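DNA mismatch repair protein MutS (Thermus aquaticus, PDB 1EWQ) recognises mismatched bases in DNA and takes part in their repair, with a weak ATPase activity. Local coordinates at residues C[250-255]-C[599-604]; C[307-312]-C[528-533]; C[540-545]-C[608-613]; C[549-554]-C[615-620]. All blocks are in the same frame, centred on the assembly; numbering follows the deposited sequence.

Contact 1: C[250-255]-C[599-604]. With EDO (1,2-ethanediol), chain G.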
loop_
_atom_site.group_PDB
_atom_site.type_symbol
_atom_site.label_atom_id
_atom_site.label_comp_id
_atom_site.label_asym_id
_atom_site.label_seq_id
_atom_site.Cartn_x
_atom_site.Cartn_y
_atom_site.Cartn_z
HETATM N N MSE C 250 -13.114 -0.146 32.737
HETATM C CA MSE C 250 -11.736 0.310 32.814
HETATM C C MSE C 250 -11.461 1.270 31.664
HETATM O O MSE C 250 -11.803 0.995 30.511
HETATM C CB MSE C 250 -10.763 -0.858 32.712
HETATM C CG MSE C 250 -9.309 -0.413 32.747
HETATM SE SE MSE C 250 -8.088 -1.769 32.129
HETATM C CE MSE C 250 -7.936 -2.795 33.719
ATOM N N ARG C 251 -10.837 2.393 31.983
ATOM C CA ARG C 251 -10.486 3.386 30.978
ATOM C C ARG C 251 -9.242 2.918 30.208
ATOM O O ARG C 251 -8.239 2.525 30.815
ATOM C CB ARG C 251 -10.175 4.723 31.653
ATOM C CG ARG C 251 -11.315 5.327 32.464
ATOM C CD ARG C 251 -12.353 5.923 31.540
ATOM N NE ARG C 251 -13.363 6.695 32.255
ATOM C CZ ARG C 251 -14.206 7.544 31.669
ATOM N NH1 ARG C 251 -14.167 7.739 30.352
ATOM N NH2 ARG C 251 -15.088 8.202 32.407
ATOM N N LEU C 252 -9.316 2.972 28.878
ATOM C CA LEU C 252 -8.198 2.599 28.009
ATOM C C LEU C 252 -7.987 3.670 26.931
ATOM O O LEU C 252 -8.424 3.518 25.791
ATOM C CB LEU C 252 -8.453 1.247 27.339
ATOM C CG LEU C 252 -8.461 0.006 28.236
ATOM C CD1 LEU C 252 -8.860 -1.206 27.401
ATOM C CD2 LEU C 252 -7.098 -0.200 28.863
ATOM N N PRO C 253 -7.324 4.777 27.291
ATOM C CA PRO C 253 -7.068 5.860 26.337
ATOM C C PRO C 253 -6.421 5.333 25.060
ATOM O O PRO C 253 -5.824 4.255 25.056
ATOM C CB PRO C 253 -6.124 6.784 27.107
ATOM C CG PRO C 253 -6.570 6.616 28.515
ATOM C CD PRO C 253 -6.792 5.113 28.623
ATOM N N GLU C 254 -6.542 6.095 23.978
ATOM C CA GLU C 254 -5.936 5.709 22.713
ATOM C C GLU C 254 -4.426 5.504 22.874
ATOM O O GLU C 254 -3.861 4.545 22.350
ATOM C CB GLU C 254 -6.181 6.783 21.647
ATOM C CG GLU C 254 -5.572 6.431 20.286
ATOM C CD GLU C 254 -5.816 7.506 19.234
ATOM O OE1 GLU C 254 -6.912 8.120 19.245
ATOM O OE2 GLU C 254 -4.915 7.716 18.388
ATOM N N ALA C 255 -3.777 6.409 23.595
ATOM C CA ALA C 255 -2.333 6.311 23.799
ATOM C C ALA C 255 -1.959 4.956 24.391
ATOM O O ALA C 255 -0.969 4.343 23.998
ATOM C CB ALA C 255 -1.860 7.434 24.717
ATOM N N ILE C 599 -1.012 -7.953 31.959
ATOM C CA ILE C 599 -1.504 -8.940 32.917
ATOM C C ILE C 599 -2.786 -8.412 33.568
ATOM O O ILE C 599 -3.770 -9.146 33.709
ATOM C CB ILE C 599 -0.438 -9.231 34.000
ATOM C CG1 ILE C 599 0.715 -10.027 33.374
ATOM C CG2 ILE C 599 -1.061 -9.978 35.176
ATOM C CD1 ILE C 599 1.931 -10.134 34.278
ATOM N N ALA C 600 -2.761 -7.134 33.953
ATOM C CA ALA C 600 -3.915 -6.477 34.580
ATOM C C ALA C 600 -5.071 -6.410 33.582
ATOM O O ALA C 600 -6.231 -6.635 33.936
ATOM C CB ALA C 600 -3.537 -5.067 35.026
ATOM N N LEU C 601 -4.748 -6.107 32.331
ATOM C CA LEU C 601 -5.764 -6.021 31.285
ATOM C C LEU C 601 -6.448 -7.367 31.093
ATOM O O LEU C 601 -7.676 -7.447 31.011
ATOM C CB LEU C 601 -5.131 -5.580 29.970
ATOM C CG LEU C 601 -6.014 -5.518 28.717
ATOM C CD1 LEU C 601 -7.374 -4.906 29.029
ATOM C CD2 LEU C 601 -5.283 -4.697 27.656
ATOM N N LEU C 602 -5.642 -8.426 31.022
ATOM C CA LEU C 602 -6.168 -9.773 30.832
ATOM C C LEU C 602 -7.043 -10.212 32.005
ATOM O O LEU C 602 -8.103 -10.799 31.812
ATOM C CB LEU C 602 -5.016 -10.767 30.623
ATOM C CG LEU C 602 -4.235 -10.643 29.308
ATOM C CD1 LEU C 602 -3.032 -11.591 29.322
ATOM C CD2 LEU C 602 -5.151 -10.962 28.143
ATOM N N ALA C 603 -6.604 -9.928 33.226
ATOM C CA ALA C 603 -7.394 -10.301 34.395
ATOM C C ALA C 603 -8.748 -9.589 34.419
ATOM O O ALA C 603 -9.765 -10.178 34.800
ATOM C CB ALA C 603 -6.631 -9.980 35.668
ATOM N N GLN C 604 -8.774 -8.323 34.018
ATOM C CA GLN C 604 -10.031 -7.589 34.051
ATOM C C GLN C 604 -10.934 -7.839 32.856
ATOM O O GLN C 604 -11.977 -7.192 32.666
ATOM C CB GLN C 604 -9.751 -6.101 34.297
ATOM C CG GLN C 604 -9.370 -5.900 35.782
ATOM C CD GLN C 604 -9.065 -4.476 36.168
ATOM O OE1 GLN C 604 -7.900 -4.107 36.313
ATOM N NE2 GLN C 604 -10.107 -3.659 36.338
HETATM C C1 EDO G . -11.169 5.401 28.129
HETATM O O1 EDO G . -10.890 6.776 28.487
HETATM C C2 EDO G . -11.652 5.320 26.707
HETATM O O2 EDO G . -10.955 4.284 26.040
#

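Contact 2: C[307-312]-C[528-533]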
loop_
_atom_site.group_PDB
_atom_site.type_symbol
_atom_site.label_atom_id
_atom_site.label_comp_id
_atom_site.label_asym_id
_atom_site.label_seq_id
_atom_site.Cartn_x
_atom_site.Cartn_y
_atom_site.Cartn_z
ATOM N N ASP C 307 -14.533 -18.544 36.368
ATOM C CA ASP C 307 -15.020 -19.879 36.701
ATOM C C ASP C 307 -15.273 -20.655 35.422
ATOM O O ASP C 307 -14.836 -21.794 35.302
ATOM C CB ASP C 307 -16.294 -19.828 37.548
ATOM C CG ASP C 307 -16.021 -19.374 38.962
ATOM O OD1 ASP C 307 -14.913 -19.657 39.464
ATOM O OD2 ASP C 307 -16.901 -18.736 39.582
ATOM N N ARG C 308 -15.949 -20.038 34.455
ATOM C CA ARG C 308 -16.217 -20.717 33.198
ATOM C C ARG C 308 -14.930 -21.067 32.439
ATOM O O ARG C 308 -14.834 -22.130 31.818
ATOM C CB ARG C 308 -17.140 -19.869 32.323
ATOM C CG ARG C 308 -18.561 -19.778 32.867
ATOM C CD ARG C 308 -19.557 -19.386 31.782
ATOM N NE ARG C 308 -20.476 -20.483 31.478
ATOM C CZ ARG C 308 -20.092 -21.672 31.015
ATOM N NH1 ARG C 308 -18.806 -21.912 30.787
ATOM N NH2 ARG C 308 -20.985 -22.645 30.825
ATOM N N VAL C 309 -13.945 -20.176 32.485
ATOM C CA VAL C 309 -12.672 -20.420 31.809
ATOM C C VAL C 309 -12.005 -21.625 32.473
ATOM O O VAL C 309 -11.637 -22.599 31.815
ATOM C CB VAL C 309 -11.715 -19.212 31.948
ATOM C CG1 VAL C 309 -10.368 -19.526 31.306
ATOM C CG2 VAL C 309 -12.344 -17.978 31.320
ATOM N N GLU C 310 -11.861 -21.541 33.791
ATOM C CA GLU C 310 -11.239 -22.606 34.566
ATOM C C GLU C 310 -11.912 -23.936 34.286
ATOM O O GLU C 310 -11.255 -24.970 34.217
ATOM C CB GLU C 310 -11.332 -22.290 36.057
ATOM C CG GLU C 310 -10.630 -23.298 36.945
ATOM C CD GLU C 310 -10.392 -22.759 38.345
ATOM O OE1 GLU C 310 -11.367 -22.578 39.096
ATOM O OE2 GLU C 310 -9.222 -22.499 38.690
ATOM N N GLY C 311 -13.230 -23.893 34.123
ATOM C CA GLY C 311 -13.987 -25.097 33.845
ATOM C C GLY C 311 -13.564 -25.743 32.541
ATOM O O GLY C 311 -13.495 -26.969 32.450
ATOM N N PHE C 312 -13.287 -24.935 31.524
ATOM C CA PHE C 312 -12.861 -25.489 30.243
ATOM C C PHE C 312 -11.379 -25.853 30.287
ATOM O O PHE C 312 -10.907 -26.632 29.468
ATOM C CB PHE C 312 -13.123 -24.507 29.100
ATOM C CG PHE C 312 -14.522 -24.571 28.550
ATOM C CD1 PHE C 312 -15.348 -23.453 28.581
ATOM C CD2 PHE C 312 -15.004 -25.739 27.978
ATOM C CE1 PHE C 312 -16.633 -23.497 28.048
ATOM C CE2 PHE C 312 -16.293 -25.797 27.439
ATOM C CZ PHE C 312 -17.110 -24.671 27.474
ATOM N N ASP C 528 -17.835 -19.825 23.157
ATOM C CA ASP C 528 -16.705 -19.818 22.228
ATOM C C ASP C 528 -15.541 -19.081 22.902
ATOM O O ASP C 528 -14.393 -19.545 22.856
ATOM C CB ASP C 528 -17.117 -19.133 20.907
ATOM C CG ASP C 528 -15.997 -19.115 19.847
ATOM O OD1 ASP C 528 -15.102 -19.990 19.874
ATOM O OD2 ASP C 528 -16.031 -18.225 18.960
ATOM N N VAL C 529 -15.844 -17.961 23.556
ATOM C CA VAL C 529 -14.826 -17.163 24.236
ATOM C C VAL C 529 -14.195 -17.865 25.443
ATOM O O VAL C 529 -12.973 -17.898 25.583
ATOM C CB VAL C 529 -15.403 -15.806 24.665
ATOM C CG1 VAL C 529 -14.420 -15.074 25.566
ATOM C CG2 VAL C 529 -15.681 -14.950 23.412
ATOM N N TYR C 530 -15.027 -18.431 26.308
ATOM C CA TYR C 530 -14.532 -19.133 27.482
ATOM C C TYR C 530 -13.637 -20.309 27.091
ATOM O O TYR C 530 -12.562 -20.495 27.662
ATOM C CB TYR C 530 -15.708 -19.632 28.316
ATOM C CG TYR C 530 -16.538 -18.530 28.931
ATOM C CD1 TYR C 530 -17.934 -18.592 28.921
ATOM C CD2 TYR C 530 -15.932 -17.449 29.575
ATOM C CE1 TYR C 530 -18.699 -17.603 29.543
ATOM C CE2 TYR C 530 -16.693 -16.458 30.204
ATOM C CZ TYR C 530 -18.071 -16.542 30.184
ATOM O OH TYR C 530 -18.818 -15.576 30.826
ATOM N N ALA C 531 -14.077 -21.100 26.117
ATOM C CA ALA C 531 -13.284 -22.243 25.670
ATOM C C ALA C 531 -11.985 -21.753 25.026
ATOM O O ALA C 531 -10.922 -22.363 25.188
ATOM C CB ALA C 531 -14.089 -23.091 24.679
ATOM N N ALA C 532 -12.073 -20.635 24.310
ATOM C CA ALA C 532 -10.909 -20.048 23.648
ATOM C C ALA C 532 -9.872 -19.525 24.645
ATOM O O ALA C 532 -8.669 -19.713 24.458
ATOM C CB ALA C 532 -11.348 -18.923 22.721
ATOM N N LEU C 533 -10.336 -18.855 25.693
ATOM C CA LEU C 533 -9.422 -18.324 26.696
ATOM C C LEU C 533 -8.797 -19.485 27.458
ATOM O O LEU C 533 -7.651 -19.387 27.911
ATOM C CB LEU C 533 -10.162 -17.390 27.665
ATOM C CG LEU C 533 -10.675 -16.075 27.053
ATOM C CD1 LEU C 533 -11.480 -15.286 28.072
ATOM C CD2 LEU C 533 -9.494 -15.251 26.576
#

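Contact 3: C[540-545]-C[608-613]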
loop_
_atom_site.group_PDB
_atom_site.type_symbol
_atom_site.label_atom_id
_atom_site.label_comp_id
_atom_site.label_asym_id
_atom_site.label_seq_id
_atom_site.Cartn_x
_atom_site.Cartn_y
_atom_site.Cartn_z
ATOM N N TYR C 540 -0.205 -21.766 26.584
ATOM C CA TYR C 540 0.886 -20.878 26.959
ATOM C C TYR C 540 1.193 -20.894 28.444
ATOM O O TYR C 540 2.033 -20.132 28.914
ATOM C CB TYR C 540 0.553 -19.455 26.501
ATOM C CG TYR C 540 0.303 -19.353 25.007
ATOM C CD1 TYR C 540 -0.753 -18.588 24.504
ATOM C CD2 TYR C 540 1.113 -20.035 24.098
ATOM C CE1 TYR C 540 -0.999 -18.513 23.126
ATOM C CE2 TYR C 540 0.878 -19.962 22.723
ATOM C CZ TYR C 540 -0.176 -19.206 22.243
ATOM O OH TYR C 540 -0.414 -19.163 20.887
ATOM N N GLY C 541 0.508 -21.763 29.180
ATOM C CA GLY C 541 0.733 -21.862 30.610
ATOM C C GLY C 541 0.400 -20.607 31.407
ATOM O O GLY C 541 1.295 -20.022 32.030
ATOM N N TYR C 542 -0.877 -20.198 31.384
ATOM C CA TYR C 542 -1.354 -19.025 32.122
ATOM C C TYR C 542 -2.042 -19.494 33.397
ATOM O O TYR C 542 -2.464 -20.650 33.496
ATOM C CB TYR C 542 -2.385 -18.225 31.320
ATOM C CG TYR C 542 -1.888 -17.493 30.105
ATOM C CD1 TYR C 542 -0.535 -17.477 29.758
ATOM C CD2 TYR C 542 -2.786 -16.793 29.295
ATOM C CE1 TYR C 542 -0.089 -16.772 28.628
ATOM C CE2 TYR C 542 -2.351 -16.090 28.169
ATOM C CZ TYR C 542 -1.010 -16.085 27.846
ATOM O OH TYR C 542 -0.603 -15.386 26.739
ATOM N N VAL C 543 -2.185 -18.602 34.369
ATOM C CA VAL C 543 -2.837 -18.992 35.609
ATOM C C VAL C 543 -3.982 -18.068 35.986
ATOM O O VAL C 543 -4.052 -16.927 35.526
ATOM C CB VAL C 543 -1.827 -19.039 36.764
ATOM C CG1 VAL C 543 -0.680 -19.987 36.391
ATOM C CG2 VAL C 543 -1.289 -17.645 37.051
ATOM N N ARG C 544 -4.885 -18.566 36.822
ATOM C CA ARG C 544 -6.014 -17.764 37.266
ATOM C C ARG C 544 -5.558 -16.733 38.286
ATOM O O ARG C 544 -4.926 -17.080 39.289
ATOM C CB ARG C 544 -7.113 -18.640 37.891
ATOM C CG ARG C 544 -8.280 -17.823 38.446
ATOM C CD ARG C 544 -9.452 -18.694 38.877
ATOM N NE ARG C 544 -10.540 -17.901 39.446
ATOM C CZ ARG C 544 -11.815 -18.276 39.459
ATOM N NH1 ARG C 544 -12.172 -19.438 38.935
ATOM N NH2 ARG C 544 -12.736 -17.481 39.983
ATOM N N PRO C 545 -5.852 -15.444 38.029
ATOM C CA PRO C 545 -5.490 -14.334 38.911
ATOM C C PRO C 545 -6.470 -14.174 40.074
ATOM O O PRO C 545 -7.645 -14.504 39.959
ATOM C CB PRO C 545 -5.538 -13.132 37.973
ATOM C CG PRO C 545 -6.698 -13.478 37.097
ATOM C CD PRO C 545 -6.397 -14.928 36.760
ATOM N N PHE C 608 -7.119 -15.833 32.038
ATOM C CA PHE C 608 -6.015 -16.261 32.894
ATOM C C PHE C 608 -4.864 -15.353 32.426
ATOM O O PHE C 608 -4.957 -14.746 31.358
ATOM C CB PHE C 608 -5.667 -17.727 32.635
ATOM C CG PHE C 608 -6.508 -18.707 33.410
ATOM C CD1 PHE C 608 -7.837 -18.433 33.703
ATOM C CD2 PHE C 608 -5.967 -19.929 33.828
ATOM C CE1 PHE C 608 -8.620 -19.351 34.398
ATOM C CE2 PHE C 608 -6.741 -20.859 34.525
ATOM C CZ PHE C 608 -8.071 -20.572 34.812
ATOM N N VAL C 609 -3.778 -15.274 33.188
ATOM C CA VAL C 609 -2.676 -14.390 32.813
ATOM C C VAL C 609 -1.323 -15.103 32.776
ATOM O O VAL C 609 -1.162 -16.181 33.356
ATOM C CB VAL C 609 -2.601 -13.190 33.789
ATOM C CG1 VAL C 609 -3.954 -12.455 33.825
ATOM C CG2 VAL C 609 -2.241 -13.687 35.191
ATOM N N PRO C 610 -0.332 -14.508 32.085
ATOM C CA PRO C 610 1.013 -15.087 31.969
ATOM C C PRO C 610 1.880 -14.877 33.206
ATOM O O PRO C 610 2.632 -13.910 33.288
ATOM C CB PRO C 610 1.587 -14.379 30.736
ATOM C CG PRO C 610 0.944 -13.020 30.820
ATOM C CD PRO C 610 -0.488 -13.367 31.161
ATOM N N ALA C 611 1.772 -15.788 34.166
ATOM C CA ALA C 611 2.555 -15.705 35.397
ATOM C C ALA C 611 2.434 -17.006 36.182
ATOM O O ALA C 611 1.654 -17.886 35.818
ATOM C CB ALA C 611 2.061 -14.537 36.254
ATOM N N GLU C 612 3.218 -17.131 37.246
ATOM C CA GLU C 612 3.148 -18.313 38.089
ATOM C C GLU C 612 1.991 -18.098 39.047
ATOM O O GLU C 612 1.230 -19.012 39.335
ATOM C CB GLU C 612 4.453 -18.505 38.861
ATOM C CG GLU C 612 5.403 -19.476 38.193
ATOM C CD GLU C 612 6.725 -19.599 38.922
ATOM O OE1 GLU C 612 6.737 -19.424 40.161
ATOM O OE2 GLU C 612 7.750 -19.881 38.262
ATOM N N GLU C 613 1.860 -16.868 39.524
ATOM C CA GLU C 613 0.788 -16.495 40.436
ATOM C C GLU C 613 0.566 -15.013 40.239
ATOM O O GLU C 613 1.502 -14.267 39.960
ATOM C CB GLU C 613 1.176 -16.763 41.897
ATOM C CG GLU C 613 0.049 -16.493 42.907
ATOM C CD GLU C 613 0.444 -16.835 44.337
ATOM O OE1 GLU C 613 -0.376 -16.634 45.266
ATOM O OE2 GLU C 613 1.585 -17.309 44.535
HETATM O O HOH W 1 2.437 -20.616 34.798
#

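Contact 4: C[549-554]-C[615-620]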
loop_
_atom_site.group_PDB
_atom_site.type_symbol
_atom_site.label_atom_id
_atom_site.label_comp_id
_atom_site.label_asym_id
_atom_site.label_seq_id
_atom_site.Cartn_x
_atom_site.Cartn_y
_atom_site.Cartn_z
ATOM N N ASP C 549 -6.276 -5.874 47.046
ATOM C CA ASP C 549 -5.814 -4.496 46.881
ATOM C C ASP C 549 -4.315 -4.434 46.629
ATOM O O ASP C 549 -3.759 -3.384 46.320
ATOM C CB ASP C 549 -6.176 -3.638 48.094
ATOM C CG ASP C 549 -5.516 -2.267 48.049
ATOM O OD1 ASP C 549 -4.322 -2.177 48.425
ATOM O OD2 ASP C 549 -6.179 -1.288 47.620
ATOM N N ARG C 550 -3.662 -5.576 46.743
ATOM C CA ARG C 550 -2.234 -5.637 46.510
ATOM C C ARG C 550 -1.959 -6.246 45.150
ATOM O O ARG C 550 -2.670 -7.152 44.708
ATOM C CB ARG C 550 -1.559 -6.497 47.582
ATOM C CG ARG C 550 -1.214 -5.742 48.832
ATOM C CD ARG C 550 -1.082 -6.660 50.042
ATOM N NE ARG C 550 -0.583 -5.925 51.204
ATOM C CZ ARG C 550 -1.025 -4.729 51.595
ATOM N NH1 ARG C 550 -1.992 -4.110 50.919
ATOM N NH2 ARG C 550 -0.488 -4.143 52.664
ATOM N N LEU C 551 -0.943 -5.730 44.474
ATOM C CA LEU C 551 -0.561 -6.303 43.205
ATOM C C LEU C 551 0.625 -7.174 43.579
ATOM O O LEU C 551 1.622 -6.687 44.111
ATOM C CB LEU C 551 -0.145 -5.223 42.202
ATOM C CG LEU C 551 0.324 -5.731 40.831
ATOM C CD1 LEU C 551 0.080 -4.661 39.769
ATOM C CD2 LEU C 551 1.795 -6.117 40.893
ATOM N N GLN C 552 0.493 -8.473 43.349
ATOM C CA GLN C 552 1.571 -9.404 43.645
ATOM C C GLN C 552 1.664 -10.399 42.516
ATOM O O GLN C 552 0.854 -11.323 42.402
ATOM C CB GLN C 552 1.335 -10.120 44.975
ATOM C CG GLN C 552 1.357 -9.173 46.158
ATOM C CD GLN C 552 1.285 -9.882 47.503
ATOM O OE1 GLN C 552 2.195 -10.632 47.878
ATOM N NE2 GLN C 552 0.203 -9.645 48.236
ATOM N N ILE C 553 2.661 -10.188 41.669
ATOM C CA ILE C 553 2.872 -11.039 40.514
ATOM C C ILE C 553 4.184 -11.801 40.634
ATOM O O ILE C 553 5.246 -11.201 40.806
ATOM C CB ILE C 553 2.909 -10.199 39.211
ATOM C CG1 ILE C 553 1.620 -9.381 39.074
ATOM C CG2 ILE C 553 3.094 -11.110 38.011
ATOM C CD1 ILE C 553 1.575 -8.498 37.826
ATOM N N ARG C 554 4.106 -13.122 40.549
ATOM C CA ARG C 554 5.299 -13.948 40.607
ATOM C C ARG C 554 5.569 -14.499 39.214
ATOM O O ARG C 554 4.697 -15.114 38.603
ATOM C CB ARG C 554 5.123 -15.114 41.593
ATOM C CG ARG C 554 6.426 -15.905 41.837
ATOM C CD ARG C 554 6.286 -17.002 42.911
ATOM N NE ARG C 554 5.573 -18.190 42.434
ATOM C CZ ARG C 554 4.416 -18.614 42.931
ATOM N NH1 ARG C 554 3.841 -17.943 43.922
ATOM N NH2 ARG C 554 3.833 -19.705 42.447
ATOM N N HIS C 615 -1.808 -11.778 41.953
ATOM C CA HIS C 615 -2.784 -11.213 42.866
ATOM C C HIS C 615 -2.902 -9.810 42.299
ATOM O O HIS C 615 -1.898 -9.112 42.166
ATOM C CB HIS C 615 -2.232 -11.204 44.297
ATOM C CG HIS C 615 -2.272 -12.548 44.963
ATOM N ND1 HIS C 615 -3.376 -13.007 45.649
ATOM C CD2 HIS C 615 -1.358 -13.549 45.014
ATOM C CE1 HIS C 615 -3.142 -14.229 46.093
ATOM N NE2 HIS C 615 -1.925 -14.582 45.721
ATOM N N LEU C 616 -4.115 -9.399 41.949
ATOM C CA LEU C 616 -4.307 -8.097 41.331
ATOM C C LEU C 616 -5.470 -7.268 41.834
ATOM O O LEU C 616 -6.506 -7.801 42.233
ATOM C CB LEU C 616 -4.484 -8.276 39.821
ATOM C CG LEU C 616 -3.358 -8.984 39.069
ATOM C CD1 LEU C 616 -3.882 -9.484 37.734
ATOM C CD2 LEU C 616 -2.177 -8.036 38.885
ATOM N N PRO C 617 -5.302 -5.938 41.841
ATOM C CA PRO C 617 -6.384 -5.060 42.287
ATOM C C PRO C 617 -7.246 -4.757 41.050
ATOM O O PRO C 617 -6.879 -5.119 39.924
ATOM C CB PRO C 617 -5.643 -3.828 42.800
ATOM C CG PRO C 617 -4.461 -3.753 41.893
ATOM C CD PRO C 617 -4.022 -5.206 41.752
ATOM N N LEU C 618 -8.390 -4.119 41.247
ATOM C CA LEU C 618 -9.230 -3.783 40.113
ATOM C C LEU C 618 -8.947 -2.331 39.741
ATOM O O LEU C 618 -9.427 -1.405 40.397
ATOM C CB LEU C 618 -10.694 -3.987 40.475
ATOM C CG LEU C 618 -11.033 -5.451 40.740
ATOM C CD1 LEU C 618 -12.372 -5.589 41.457
ATOM C CD2 LEU C 618 -11.029 -6.181 39.410
ATOM N N PHE C 619 -8.131 -2.136 38.706
ATOM C CA PHE C 619 -7.775 -0.794 38.263
ATOM C C PHE C 619 -8.941 -0.128 37.525
ATOM O O PHE C 619 -9.712 -0.795 36.840
ATOM C CB PHE C 619 -6.543 -0.844 37.342
ATOM C CG PHE C 619 -5.322 -1.441 37.992
ATOM C CD1 PHE C 619 -4.933 -2.746 37.710
ATOM C CD2 PHE C 619 -4.557 -0.699 38.883
ATOM C CE1 PHE C 619 -3.792 -3.297 38.308
ATOM C CE2 PHE C 619 -3.419 -1.249 39.481
ATOM C CZ PHE C 619 -3.039 -2.545 39.191
ATOM N N ASP C 620 -9.064 1.191 37.672
ATOM C CA ASP C 620 -10.135 1.918 37.000
ATOM C C ASP C 620 -9.676 2.378 35.617
ATOM O O ASP C 620 -10.476 2.822 34.795
ATOM C CB ASP C 620 -10.602 3.105 37.857
ATOM C CG ASP C 620 -9.567 4.202 37.972
ATOM O OD1 ASP C 620 -8.394 3.989 37.599
ATOM O OD2 ASP C 620 -9.934 5.293 38.455
#

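Contact 1: C[250-255]-C[599-604]
Met250, present as selenomethionine, and Leu252 lean on Leu601 in the last turn of helix 589-603 and, for Met250, on Gln604 just beyond its end; this helix starts in the P-loop (Walker A motif) predicted to bind ATP. The two residues belong to the loop leading into helix 254-259, where Pro253 takes the N-cap position. Apolar contact is modest: Leu601 CD1 lies 4.3 Å from Leu252 CD1 and 4.5 Å from Met250 SE, one methyl serving two loop residues. Pro295 touches all three side chains, and Ile622 packs on Met250 as well. A second kind of contact sets a methyl against an amide. The Met250 chain runs out extended as far as SE and then bends (chi3 -82°), which carries CE across the Gln604 side chain at about a right angle. Met250 CE comes to 2.9 Å from Gln604 OE1, a tight approach and not a hydrogen bond. The amide has its partners outside the two segments, NE2 giving hydrogen bonds to Phe619 O and Leu296 O. Backbone bonds add a polar frame: the Arg251 main chain is hydrogen-bonded to that of Asp620 and Ile622, while Gln604 N closes the last helical turn on Ala600 O. A 1,2-ethanediol molecule, probably from the crystallisation liquor, sits beside the loop; its O2 donates to Leu252 O over 2.7 Å.

Contact 2: C[307-312]-C[528-533]
Tyr530 of helix 514-540 enters between Arg308, Val309 and Phe312 of helix 299-314 and meets a different neighbour at each step. Its CB sits at the edge of the Phe312 ring, 3.8 Å from Phe312 CD1. With CG beside the backbone N (chi1 -66°), the ring extends toward helix 299-314, and Arg308 CB stands over one of its faces in a CH-pi contact, 3.6 Å from the centroid and 9° off the normal. On the flank, Tyr530 CD2 is 4.0 Å from Val309 CG2. Both helices belong to MutS domain III; the axes of segments 307-312 and 528-533 approach to 7.9 Å and cross at -59°, so few residues on each can meet. Further along the tyrosine ring, the model brings Arg308 CD too near CE1, and the course of the arginine there is doubtful. At the tip, Tyr530 OH is hydrogen-bonded to Glu526 OE2, one turn back on its own helix. Two further contacts flank the tyrosine. Ala531 CB lies over the face of the Phe312 ring, 4.0 Å from its centroid, in a second CH-pi contact, and Val309 CG1 reaches Leu533 CB at 4.2 Å. Phe608, from a loop, packs against the same valine.

Contact 3: C[540-545]-C[608-613]
Val543 and Val609 exchange two backbone hydrogen bonds, Val543 N to Val609 O at 2.8 Å and Val609 N to Val543 O at 2.9 Å, a single antiparallel hydrogen-bonded bridge between the loop after helix 514-540 and the loop that leaves helix 589-603 for strand 613-616. Val609 O also receives a weak bond from Ala611 N, closing an inverse gamma turn centred on Pro610. A water donates to both Gly541 O and Ala611 O. Around this bridge, rings are covered by aliphatic carbons. Pro610 CD stands 4.2 Å from the Tyr542 centroid, almost on the normal, while Pro610 CB reaches Tyr542 CE1 at 3.6 Å. Arg544 CB lies over a face of the Phe608 ring, 3.9 Å from its centroid, and the extended chain then leads its guanidinium away to Asp307 and Glu303. Glu612 and Glu613, both facing Arg554 in a classic beta bulge, form salt bridges with it. Main-chain bonds thus set the pairing of the loops, whereas Arg544, Glu612 and Glu613 find their ionic partners beyond the two segments.

Contact 4: C[549-554]-C[615-620]
Leu616 CD2 is shared by two neighbours on strand 551-556, lying 3.9 Å from both Leu551 CG and Ile553 CD1. Leu551 and Leu616 run side by side and point the same way, whereas Ile553 meets Leu616 at a slant. With CG turned beside its carbonyl carbon (chi1 178°), Leu551 sends CD1 to the edge of the Phe619 ring, near its plane and 3.8 Å from CZ; its CB touches Pro617 CD at 3.9 Å. Ile599 and Ala600 of helix 589-603 close over this patch, the former on Ile553 and Leu616, the latter on Phe619. Next comes the backbone pairing. Gln552 and His615 form an antiparallel hydrogen-bonded pair, Gln552 N to His615 O and His615 N to Gln552 O, each 2.7 Å long. Both acceptors receive the donor tilted from the carbonyl plane, and His615 O also takes a CA-H...O contact from Leu551 CA. On the opposite face of the sheet from the leucines, Gln552 CB and His615 CB pack at 3.8 Å. The polar rim lies further out, where His615 NE2 is hydrogen-bonded to Glu613 and Asp549 OD2 to His576. Strands 613-616 and 551-556 are the middle pair of a small four-stranded mixed sheet packed on the P-loop helix, consistent with the antiparallel beta subdomain of ABC-type ATPases, to which MutS is related.

In the fold
Helix 589-603 is shared by three of the contacts: contact 1 lies at its C-terminal end, and contacts 3 and 4 pack Val609 and Leu616 against it. Contacts 1 and 2 are buried and rest mainly on side-chain packing: contact 1 sets the loop before helix 254-259 on the helix end, contact 2 crosses two domain III helices. Contacts 3 and 4 are partly buried and rely on paired backbone hydrogen bonds, with charged residues at their margins; contact 3 adds aliphatic-on-ring packing, contact 4 a leucine-rich patch. Gln604, Arg554 and Arg544 link neighbouring contacts. Contacts 2 and 4, about 22 Å apart between centres, do not touch.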